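Local coordinates for Ice-binding protein (Flavobacteriaceae bacterium, PDB 5UYT) that probably binds ice crystals and holds back their growth, acting as a multi-domain antifreeze protein built from right-handed beta-helices, at residues 7-12 against 58-63; 14-19 against 190-195; 20-25 against 39-44; 43-48 against 295-300. One frame throughout, in Å; residues are numbered along the deposited sequence.

Interaction 1. Residues 7-12 against 58-63; sequences GAAANF and SAAAAD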
loop_
_atom_site.group_PDB
_atom_site.type_symbol
_atom_site.label_atom_id
_atom_site.label_comp_id
_atom_site.label_asym_id
_atom_site.label_seq_id
_atom_site.Cartn_x
_atom_site.Cartn_y
_atom_site.Cartn_z
ATOM N N GLY A 7 -5.700 -15.956 13.792
ATOM C CA GLY A 7 -5.239 -16.880 12.750
ATOM C C GLY A 7 -5.328 -16.272 11.367
ATOM O O GLY A 7 -4.733 -15.220 11.113
ATOM N N ALA A 8 -6.082 -16.921 10.478
ATOM C CA ALA A 8 -6.160 -16.501 9.066
ATOM C C ALA A 8 -7.000 -15.228 8.874
ATOM O O ALA A 8 -6.820 -14.497 7.899
ATOM C CB ALA A 8 -6.701 -17.634 8.208
ATOM N N ALA A 9 -7.936 -14.981 9.787
ATOM C CA ALA A 9 -8.685 -13.734 9.751
ATOM C C ALA A 9 -7.765 -12.512 9.816
ATOM O O ALA A 9 -8.122 -11.428 9.305
ATOM C CB ALA A 9 -9.701 -13.690 10.882
ATOM N N ALA A 10 -6.587 -12.666 10.436
ATOM C CA ALA A 10 -5.589 -11.561 10.489
ATOM C C ALA A 10 -5.209 -10.982 9.122
ATOM O O ALA A 10 -4.790 -9.819 9.035
ATOM C CB ALA A 10 -4.332 -12.008 11.234
ATOM N N ASN A 11 -5.325 -11.788 8.055
ATOM C CA ASN A 11 -4.964 -11.338 6.689
ATOM C C ASN A 11 -5.868 -10.238 6.162
ATOM O O ASN A 11 -5.518 -9.540 5.216
ATOM C CB ASN A 11 -4.994 -12.528 5.712
ATOM C CG ASN A 11 -3.947 -13.573 6.038
ATOM O OD1 ASN A 11 -2.782 -13.257 6.262
ATOM N ND2 ASN A 11 -4.353 -14.817 6.063
ATOM N N PHE A 12 -7.028 -10.077 6.793
ATOM C CA PHE A 12 -8.090 -9.238 6.267
ATOM C C PHE A 12 -8.181 -7.878 6.936
ATOM O O PHE A 12 -7.951 -7.757 8.135
ATOM C CB PHE A 12 -9.445 -9.965 6.418
ATOM C CG PHE A 12 -9.611 -11.097 5.464
ATOM C CD1 PHE A 12 -10.321 -10.920 4.276
ATOM C CD2 PHE A 12 -9.046 -12.341 5.741
ATOM C CE1 PHE A 12 -10.470 -11.956 3.377
ATOM C CE2 PHE A 12 -9.187 -13.394 4.837
ATOM C CZ PHE A 12 -9.903 -13.201 3.655
ATOM N N SER A 58 -12.587 -19.449 3.738
ATOM C CA SER A 58 -13.040 -20.591 4.535
ATOM C C SER A 58 -12.185 -20.669 5.800
ATOM O O SER A 58 -12.714 -20.851 6.904
ATOM C CB SER A 58 -12.935 -21.884 3.719
ATOM O OG SER A 58 -13.428 -22.983 4.463
ATOM N N ALA A 59 -10.868 -20.533 5.624
ATOM C CA ALA A 59 -9.903 -20.474 6.733
ATOM C C ALA A 59 -10.148 -19.292 7.688
ATOM O O ALA A 59 -10.154 -19.476 8.918
ATOM C CB ALA A 59 -8.475 -20.459 6.200
ATOM N N ALA A 60 -10.376 -18.105 7.123
ATOM C CA ALA A 60 -10.709 -16.899 7.909
ATOM C C ALA A 60 -12.005 -17.101 8.720
ATOM O O ALA A 60 -12.071 -16.738 9.909
ATOM C CB ALA A 60 -10.809 -15.667 7.007
ATOM N N ALA A 61 -13.018 -17.691 8.086
ATOM C CA ALA A 61 -14.290 -17.961 8.767
ATOM C C ALA A 61 -14.080 -18.827 10.019
ATOM O O ALA A 61 -14.646 -18.529 11.084
ATOM C CB ALA A 61 -15.286 -18.618 7.815
ATOM N N ALA A 62 -13.276 -19.888 9.888
ATOM C CA ALA A 62 -13.038 -20.804 10.999
ATOM C C ALA A 62 -12.241 -20.133 12.106
ATOM O O ALA A 62 -12.574 -20.290 13.280
ATOM C CB ALA A 62 -12.349 -22.081 10.530
ATOM N N ASP A 63 -11.208 -19.369 11.729
ATOM C CA ASP A 63 -10.368 -18.699 12.717
ATOM C C ASP A 63 -11.064 -17.514 13.383
ATOM O O ASP A 63 -10.765 -17.201 14.547
ATOM C CB ASP A 63 -9.013 -18.296 12.111
ATOM C CG ASP A 63 -8.161 -19.512 11.753
ATOM O OD1 ASP A 63 -8.522 -20.634 12.198
ATOM O OD2 ASP A 63 -7.163 -19.364 11.018
#
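Ala60 and Phe12 meet at the apolar centre of this contact: the methyl of Ala60 lies 3.5 Å from CE2 of the Phe12 ring, approaching it obliquely. The phenyl group reaches the helix because its CG stands anti to the carbonyl carbon (chi1 -73°), and Phe15, farther along the same strand, meets both this ring and Ala60. Farther out, Ala8 CB touches Ala59 CB at 3.9 Å, and the backbone of Ala9 passes close over Ala60, the N of Ala9 standing 3.9 Å from CA of Ala60. Such alanine-on-alanine contact lets a short 3-10 turn, residues 8-11, come near the helix 55-73, with the CA atoms of Ala9 and Ala60 4.2 Å apart. At the polar edge Asp63 receives the backbone N-H of Ala8 on OD2 (N to OD2 2.7 Å, 162° at the hydrogen), using the anti lone pair, turned away from the other oxygen. A side chain on Gly7 would collide with OD2. The chemistry thus divides by depth: methyl groups and one ring join the N-terminal turn to the long helix, while a carboxylate takes up a main-chain N-H at the start of the turn and would probably be stabilised by it.

Interaction 2. Residues 14-19 against 190-195; sequences LFTTAG and GAITVT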
loop_
_atom_site.group_PDB
_atom_site.type_symbol
_atom_site.label_atom_id
_atom_site.label_comp_id
_atom_site.label_asym_id
_atom_site.label_seq_id
_atom_site.Cartn_x
_atom_site.Cartn_y
_atom_site.Cartn_z
ATOM N N LEU A 14 -11.287 -6.280 5.880
ATOM C CA LEU A 14 -12.753 -6.391 5.930
ATOM C C LEU A 14 -13.102 -7.841 5.610
ATOM O O LEU A 14 -12.678 -8.365 4.573
ATOM C CB LEU A 14 -13.410 -5.497 4.864
ATOM C CG LEU A 14 -13.060 -4.002 4.894
ATOM C CD1 LEU A 14 -13.631 -3.281 3.661
ATOM C CD2 LEU A 14 -13.610 -3.387 6.184
ATOM N N PHE A 15 -13.864 -8.486 6.486
ATOM C CA PHE A 15 -14.231 -9.869 6.239
ATOM C C PHE A 15 -15.552 -10.241 6.899
ATOM O O PHE A 15 -15.784 -9.913 8.068
ATOM C CB PHE A 15 -13.149 -10.844 6.724
ATOM C CG PHE A 15 -13.571 -12.288 6.614
ATOM C CD1 PHE A 15 -13.515 -12.941 5.387
ATOM C CD2 PHE A 15 -14.069 -12.976 7.714
ATOM C CE1 PHE A 15 -13.938 -14.255 5.267
ATOM C CE2 PHE A 15 -14.500 -14.298 7.606
ATOM C CZ PHE A 15 -14.433 -14.941 6.378
ATOM N N THR A 16 -16.398 -10.930 6.141
ATOM C CA THR A 16 -17.573 -11.583 6.733
ATOM C C THR A 16 -17.633 -13.057 6.361
ATOM O O THR A 16 -17.311 -13.461 5.233
ATOM C CB THR A 16 -18.913 -10.870 6.410
ATOM O OG1 THR A 16 -19.967 -11.564 7.087
ATOM C CG2 THR A 16 -19.238 -10.844 4.908
ATOM N N THR A 17 -18.021 -13.862 7.337
ATOM C CA THR A 17 -18.244 -15.280 7.124
ATOM C C THR A 17 -19.443 -15.507 6.185
ATOM O O THR A 17 -19.487 -16.485 5.429
ATOM C CB THR A 17 -18.403 -15.961 8.499
ATOM O OG1 THR A 17 -17.116 -15.945 9.129
ATOM C CG2 THR A 17 -18.939 -17.411 8.394
ATOM N N ALA A 18 -20.406 -14.590 6.208
ATOM C CA ALA A 18 -21.582 -14.726 5.356
ATOM C C ALA A 18 -22.253 -13.378 5.139
ATOM O O ALA A 18 -22.714 -12.743 6.088
ATOM C CB ALA A 18 -22.565 -15.730 5.945
ATOM N N GLY A 19 -22.303 -12.943 3.885
ATOM C CA GLY A 19 -23.016 -11.725 3.530
ATOM C C GLY A 19 -22.297 -10.918 2.474
ATOM O O GLY A 19 -21.178 -11.242 2.090
ATOM N N GLY A 190 -23.126 -11.540 8.509
ATOM C CA GLY A 190 -23.734 -10.224 8.365
ATOM C C GLY A 190 -23.024 -9.426 7.283
ATOM O O GLY A 190 -21.823 -9.624 7.041
ATOM N N ALA A 191 -23.736 -8.492 6.646
ATOM C CA ALA A 191 -23.143 -7.670 5.568
ATOM C C ALA A 191 -22.107 -6.664 6.092
ATOM O O ALA A 191 -22.128 -6.292 7.273
ATOM C CB ALA A 191 -24.240 -6.946 4.800
ATOM N N ILE A 192 -21.183 -6.246 5.224
ATOM C CA ILE A 192 -20.280 -5.143 5.554
ATOM C C ILE A 192 -20.483 -4.061 4.495
ATOM O O ILE A 192 -20.356 -4.327 3.303
ATOM C CB ILE A 192 -18.797 -5.601 5.598
ATOM C CG1 ILE A 192 -18.611 -6.640 6.717
ATOM C CG2 ILE A 192 -17.864 -4.386 5.773
ATOM C CD1 ILE A 192 -17.269 -7.358 6.726
ATOM N N THR A 193 -20.779 -2.840 4.930
ATOM C CA THR A 193 -21.039 -1.737 4.007
ATOM C C THR A 193 -20.102 -0.601 4.377
ATOM O O THR A 193 -20.128 -0.119 5.523
ATOM C CB THR A 193 -22.500 -1.258 4.157
ATOM O OG1 THR A 193 -23.380 -2.357 3.936
ATOM C CG2 THR A 193 -22.830 -0.140 3.148
ATOM N N VAL A 194 -19.240 -0.188 3.444
ATOM C CA VAL A 194 -18.327 0.912 3.721
ATOM C C VAL A 194 -18.486 2.006 2.659
ATOM O O VAL A 194 -18.771 1.719 1.510
ATOM C CB VAL A 194 -16.848 0.439 3.831
ATOM C CG1 VAL A 194 -16.720 -0.639 4.901
ATOM C CG2 VAL A 194 -16.295 -0.050 2.476
ATOM N N THR A 195 -18.318 3.258 3.045
ATOM C CA THR A 195 -18.469 4.352 2.085
ATOM C C THR A 195 -17.353 5.369 2.349
ATOM O O THR A 195 -17.336 6.026 3.393
ATOM C CB THR A 195 -19.898 4.987 2.143
ATOM O OG1 THR A 195 -20.128 5.501 3.451
ATOM C CG2 THR A 195 -20.978 3.948 1.902
#
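Thr16 reaches across to Gly190, and its side chain is an instructive case of one hydroxyl serving two chain segments. Its CB lies 3.2 Å from the carbonyl oxygen of Gly190, with CD1 of Ile192 also close. Beyond it, CG2 passes 3.6 Å from Gly190 O, while OG1 donates to that oxygen at 2.7 Å, tilted 18° from the carbonyl plane. The same OG1 accepts the N-H of Ala18, an ST turn that bends the chain just after strand 12-16; with chi1 at -177°, OG1 extends opposite the backbone N and can meet both partners. A valine in its place would probably leave the Gly190 carbonyl without this donor and the Ala18 N-H without its acceptor, freeing the turn to shift. A main-chain bond runs alongside, from Gly190 N to Ala18 O, 2.7 Å long. Farther inward, Ile192 sends CD1 to 3.2 Å from the carbonyl oxygen of Phe15, and Leu14 CD1 rests against Val194 CG1 at 4.2 Å. The solenoid turns a corner at Leu14, within strand 12-16, which pairs with strands 32-35 and 180-187; strand 192-195 lies in a separate sheet beside strand 21-24, and helix 55-73 packs against Phe15 and Thr17.

Interaction 3. Residues 20-25 against 39-44; sequences AVTNTG and ASTNFG
Val21, Thr22 and Asn23 run beside Ser40, Thr41 and Asn42 at the edge of a parallel sheet of the right-handed beta-helix, where the loop before strand 50-52 adds a single bridge to strand 21-24. Main-chain bonds make that bridge: Thr41 N gives to Val21 O at 2.9 Å, and Asn23 N gives to Thr41 O at 3.1 Å. Side-chain amides extend the pairing. With CG opposite its own backbone N (chi1 178°), Asn23 carries ND2 out to donate to Asn42 O, almost exactly in its amide plane, and also to Gly25 O, while its OD1 bonds with the hydroxyl of Ser27. In return Asn42 ND2 donates to Asn23 O at 2.8 Å, from above the carbonyl plane, and to a water that Gly25 N also holds. A leucine at Asn23 would probably leave the carbonyls of Asn42 and Gly25, together with Ser27, without their amide mate and leave this edge less firmly tied. Among apolar contacts, Val21 CG1 meets CE2 of Phe43 at 3.8 Å. Phe43 itself turns inward toward Leu14 and Val194. Its ring provides the CH-pi contact of the set: Asn23 CB stands over one face, 3.5 Å from the ring centroid and merely 3° off the normal.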
loop_
_atom_site.group_PDB
_atom_site.type_symbol
_atom_site.label_atom_id
_atom_site.label_comp_id
_atom_site.label_asym_id
_atom_site.label_seq_id
_atom_site.Cartn_x
_atom_site.Cartn_y
_atom_site.Cartn_z
ATOM N N ALA A 20 -22.952 -9.863 2.009
ATOM C CA ALA A 20 -22.368 -8.984 0.996
ATOM C C ALA A 20 -21.362 -8.021 1.605
ATOM O O ALA A 20 -21.509 -7.598 2.752
ATOM C CB ALA A 20 -23.458 -8.212 0.282
ATOM N N VAL A 21 -20.331 -7.700 0.832
ATOM C CA VAL A 21 -19.345 -6.696 1.202
ATOM C C VAL A 21 -19.321 -5.657 0.072
ATOM O O VAL A 21 -19.022 -5.987 -1.087
ATOM C CB VAL A 21 -17.964 -7.346 1.401
ATOM C CG1 VAL A 21 -16.893 -6.293 1.684
ATOM C CG2 VAL A 21 -18.024 -8.373 2.517
ATOM N N THR A 22 -19.682 -4.417 0.410
ATOM C CA THR A 22 -19.915 -3.378 -0.593
ATOM C C THR A 22 -19.157 -2.101 -0.254
ATOM O O THR A 22 -19.141 -1.683 0.903
ATOM C CB THR A 22 -21.416 -3.028 -0.679
ATOM O OG1 THR A 22 -22.186 -4.239 -0.786
ATOM C CG2 THR A 22 -21.679 -2.134 -1.922
ATOM N N ASN A 23 -18.580 -1.478 -1.280
ATOM C CA ASN A 23 -17.959 -0.152 -1.167
ATOM C C ASN A 23 -18.705 0.915 -1.978
ATOM O O ASN A 23 -19.334 0.617 -3.009
ATOM C CB ASN A 23 -16.497 -0.201 -1.656
ATOM C CG ASN A 23 -15.825 1.163 -1.598
ATOM O OD1 ASN A 23 -15.607 1.704 -0.509
ATOM N ND2 ASN A 23 -15.520 1.740 -2.766
ATOM N N THR A 24 -18.629 2.155 -1.499
ATOM C CA THR A 24 -19.047 3.327 -2.270
ATOM C C THR A 24 -17.960 4.382 -2.182
ATOM O O THR A 24 -17.418 4.612 -1.100
ATOM C CB THR A 24 -20.303 3.976 -1.689
ATOM O OG1 THR A 24 -21.356 3.004 -1.618
ATOM C CG2 THR A 24 -20.733 5.170 -2.563
ATOM N N GLY A 25 -17.678 5.045 -3.308
ATOM C CA GLY A 25 -16.717 6.143 -3.322
ATOM C C GLY A 25 -15.259 5.722 -3.225
ATOM O O GLY A 25 -14.907 4.552 -3.436
ATOM N N ALA A 39 -19.331 -12.251 -3.309
ATOM C CA ALA A 39 -18.206 -11.533 -3.889
ATOM C C ALA A 39 -18.359 -10.064 -3.557
ATOM O O ALA A 39 -19.462 -9.532 -3.673
ATOM C CB ALA A 39 -18.159 -11.725 -5.397
ATOM N N SER A 40 -17.260 -9.410 -3.166
ATOM C CA SER A 40 -17.310 -8.011 -2.783
ATOM C C SER A 40 -17.531 -7.178 -4.034
ATOM O O SER A 40 -17.035 -7.540 -5.117
ATOM C CB SER A 40 -16.002 -7.600 -2.084
ATOM O OG SER A 40 -15.724 -8.542 -1.044
ATOM N N THR A 41 -18.260 -6.072 -3.910
ATOM C CA THR A 41 -18.529 -5.233 -5.075
ATOM C C THR A 41 -18.154 -3.773 -4.896
ATOM O O THR A 41 -18.225 -3.219 -3.783
ATOM C CB THR A 41 -19.997 -5.287 -5.516
ATOM O OG1 THR A 41 -20.813 -4.845 -4.431
ATOM C CG2 THR A 41 -20.402 -6.705 -5.914
ATOM N N ASN A 42 -17.745 -3.182 -6.022
ATOM C CA ASN A 42 -17.507 -1.739 -6.179
ATOM C C ASN A 42 -16.311 -1.202 -5.410
ATOM O O ASN A 42 -16.231 0.006 -5.178
ATOM C CB ASN A 42 -18.785 -0.914 -5.869
ATOM C CG ASN A 42 -18.759 0.493 -6.479
ATOM O OD1 ASN A 42 -18.342 0.693 -7.630
ATOM N ND2 ASN A 42 -19.206 1.473 -5.712
ATOM N N PHE A 43 -15.389 -2.078 -5.001
ATOM C CA PHE A 43 -14.098 -1.603 -4.494
ATOM C C PHE A 43 -13.199 -1.104 -5.625
ATOM O O PHE A 43 -13.320 -1.576 -6.751
ATOM C CB PHE A 43 -13.388 -2.691 -3.676
ATOM C CG PHE A 43 -14.033 -2.924 -2.341
ATOM C CD1 PHE A 43 -13.536 -2.295 -1.198
ATOM C CD2 PHE A 43 -15.182 -3.713 -2.230
ATOM C CE1 PHE A 43 -14.130 -2.483 0.032
ATOM C CE2 PHE A 43 -15.800 -3.880 -0.991
ATOM C CZ PHE A 43 -15.272 -3.265 0.139
ATOM N N GLY A 44 -12.341 -0.129 -5.318
ATOM C CA GLY A 44 -11.301 0.342 -6.231
ATOM C C GLY A 44 -10.024 -0.419 -5.918
ATOM O O GLY A 44 -10.075 -1.551 -5.447
HETATM O O HOH W 1 -21.078 -8.558 -1.932
HETATM O O HOH W 2 -18.797 4.441 -5.808
#

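Interaction 4. Residues 43-48 against 295-300; sequences FGNVDG and LLYPAA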
loop_
_atom_site.group_PDB
_atom_site.type_symbol
_atom_site.label_atom_id
_atom_site.label_comp_id
_atom_site.label_asym_id
_atom_site.label_seq_id
_atom_site.Cartn_x
_atom_site.Cartn_y
_atom_site.Cartn_z
ATOM N N PHE A 43 -15.389 -2.078 -5.001
ATOM C CA PHE A 43 -14.098 -1.603 -4.494
ATOM C C PHE A 43 -13.199 -1.104 -5.625
ATOM O O PHE A 43 -13.320 -1.576 -6.751
ATOM C CB PHE A 43 -13.388 -2.691 -3.676
ATOM C CG PHE A 43 -14.033 -2.924 -2.341
ATOM C CD1 PHE A 43 -13.536 -2.295 -1.198
ATOM C CD2 PHE A 43 -15.182 -3.713 -2.230
ATOM C CE1 PHE A 43 -14.130 -2.483 0.032
ATOM C CE2 PHE A 43 -15.800 -3.880 -0.991
ATOM C CZ PHE A 43 -15.272 -3.265 0.139
ATOM N N GLY A 44 -12.341 -0.129 -5.318
ATOM C CA GLY A 44 -11.301 0.342 -6.231
ATOM C C GLY A 44 -10.024 -0.419 -5.918
ATOM O O GLY A 44 -10.075 -1.551 -5.447
ATOM N N ASN A 45 -8.874 0.201 -6.136
ATOM C CA ASN A 45 -7.600 -0.469 -5.838
ATOM C C ASN A 45 -7.452 -0.709 -4.343
ATOM O O ASN A 45 -7.602 0.227 -3.545
ATOM C CB ASN A 45 -6.412 0.347 -6.399
ATOM C CG ASN A 45 -6.360 0.308 -7.905
ATOM O OD1 ASN A 45 -6.478 -0.767 -8.510
ATOM N ND2 ASN A 45 -6.166 1.466 -8.531
ATOM N N VAL A 46 -7.230 -1.977 -3.987
ATOM C CA VAL A 46 -7.060 -2.414 -2.599
ATOM C C VAL A 46 -5.656 -2.957 -2.410
ATOM O O VAL A 46 -5.190 -3.716 -3.246
ATOM C CB VAL A 46 -8.112 -3.494 -2.249
ATOM C CG1 VAL A 46 -7.762 -4.195 -0.937
ATOM C CG2 VAL A 46 -9.482 -2.833 -2.113
ATOM N N ASP A 47 -4.944 -2.511 -1.368
ATOM C CA ASP A 47 -3.661 -3.135 -1.056
ATOM C C ASP A 47 -3.916 -4.423 -0.284
ATOM O O ASP A 47 -3.720 -4.488 0.937
ATOM C CB ASP A 47 -2.722 -2.204 -0.250
ATOM C CG ASP A 47 -1.361 -2.821 -0.035
ATOM O OD1 ASP A 47 -1.057 -3.789 -0.763
ATOM O OD2 ASP A 47 -0.571 -2.358 0.834
ATOM N N GLY A 48 -4.303 -5.458 -1.021
ATOM C CA GLY A 48 -4.724 -6.729 -0.442
ATOM C C GLY A 48 -5.409 -7.517 -1.541
ATOM O O GLY A 48 -5.653 -6.988 -2.642
ATOM N N LEU A 295 -3.615 -5.077 -8.514
ATOM C CA LEU A 295 -4.339 -3.808 -8.351
ATOM C C LEU A 295 -5.283 -3.748 -9.524
ATOM O O LEU A 295 -4.857 -3.613 -10.682
ATOM C CB LEU A 295 -3.365 -2.590 -8.298
ATOM C CG LEU A 295 -2.319 -2.632 -7.171
ATOM C CD1 LEU A 295 -1.307 -1.517 -7.254
ATOM C CD2 LEU A 295 -2.970 -2.621 -5.774
ATOM N N LEU A 296 -6.580 -3.897 -9.228
ATOM C CA LEU A 296 -7.542 -4.230 -10.278
ATOM C C LEU A 296 -7.979 -3.092 -11.206
ATOM O O LEU A 296 -8.672 -3.349 -12.220
ATOM C CB LEU A 296 -8.755 -4.896 -9.633
ATOM C CG LEU A 296 -8.423 -6.269 -9.051
ATOM C CD1 LEU A 296 -9.599 -6.749 -8.213
ATOM C CD2 LEU A 296 -8.113 -7.307 -10.130
ATOM N N TYR A 297 -7.568 -1.857 -10.884
ATOM C CA TYR A 297 -8.037 -0.664 -11.628
ATOM C C TYR A 297 -6.887 0.241 -12.037
ATOM O O TYR A 297 -6.681 1.283 -11.424
ATOM C CB TYR A 297 -9.163 0.095 -10.853
ATOM C CG TYR A 297 -10.236 -0.871 -10.442
ATOM C CD1 TYR A 297 -10.193 -1.504 -9.190
ATOM C CD2 TYR A 297 -11.239 -1.236 -11.331
ATOM C CE1 TYR A 297 -11.157 -2.458 -8.826
ATOM C CE2 TYR A 297 -12.192 -2.184 -10.980
ATOM C CZ TYR A 297 -12.131 -2.798 -9.734
ATOM O OH TYR A 297 -13.105 -3.730 -9.393
ATOM N N PRO A 298 -6.130 -0.167 -13.091
ATOM C CA PRO A 298 -4.924 0.588 -13.426
ATOM C C PRO A 298 -5.211 1.991 -13.919
ATOM O O PRO A 298 -4.376 2.868 -13.745
ATOM C CB PRO A 298 -4.255 -0.290 -14.504
ATOM C CG PRO A 298 -4.716 -1.687 -14.162
ATOM C CD PRO A 298 -6.180 -1.467 -13.802
ATOM N N ALA A 299 -6.397 2.208 -14.504
ATOM C CA ALA A 299 -6.764 3.576 -14.944
ATOM C C ALA A 299 -6.907 4.534 -13.763
ATOM O O ALA A 299 -6.833 5.754 -13.952
ATOM C CB ALA A 299 -8.055 3.548 -15.753
ATOM N N ALA A 300 -7.085 3.983 -12.556
ATOM C CA ALA A 300 -7.373 4.784 -11.355
ATOM C C ALA A 300 -6.197 4.800 -10.347
ATOM O O ALA A 300 -6.351 5.205 -9.195
ATOM C CB ALA A 300 -8.663 4.240 -10.701
HETATM O O HOH W 3 -5.926 3.848 -6.864
HETATM O O HOH W 4 -7.547 -3.921 -6.188
#
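Asn45 and Tyr297 set the geometry of this junction, the Asn45 amide facing the backbone of Tyr297, and the Tyr297 ring facing the backbone just before Asn45. The amide of Asn45 engages the main chain of Tyr297 with both ends: OD1 accepts the N-H of Tyr297 at 2.8 Å, the donor tilted 21° from the plane of the amide carbonyl, while ND2 donates a hydrogen bond to Tyr297 O at 2.9 Å, from above the carbonyl plane. Two bonds to one residue fix the rotation of the amide. The Asn45 torsions allow this, with CG opposite the carbonyl carbon (chi1 -70°). Tyr297 O also accepts from Ala300 N, which arrives at the other face of its plane from Asn45 ND2, so that this oxygen is gripped from both faces. A water links ND2 of Asn45 to the carbonyl of Ala300, and a second one joins Val46 N and Leu296 N.

In the reverse direction, the phenol ring of Tyr297 lies along the backbone of 43-45. Its CD1 stands 3.5 Å from the carbonyl carbon of Gly44, and CE1 is 3.1 Å from the carbonyl oxygen of Phe43, both oblique to the ring. Deeper in, Leu295 lays CB beside Asn45 OD1 at 3.6 Å and brings CD2 to 3.5 Å from Val46 O. Beyond these, Asp47 reaches the hydroxyls of Tyr312 and Thr308. Loop meets loop here, and the contact is an interface between two ice-binding-like domains, in which one asparagine side chain bonds both the N-H and the C=O of a residue in the other domain's loop.

In the fold
From the N terminus, interaction 1 is the first to open, and its loop closes when the chain reaches helix 55-73. Interaction 2 starts within that span and closes far later, at strand 192-195, so the two cross; they also touch where Ala60 and Ala61 meet Phe15 and Thr17. Interaction 3 is a short closure lying within both longer loops, and it shares a sheet with interaction 2 through the neighbouring strands 21-24 and 192-195. Interaction 4 starts on Phe43 and Gly44, where interaction 3 ends, and crosses interactions 1 and 2 before closing at 295-300. The first three tie together one solenoid with its helix, and the fourth joins it to the second.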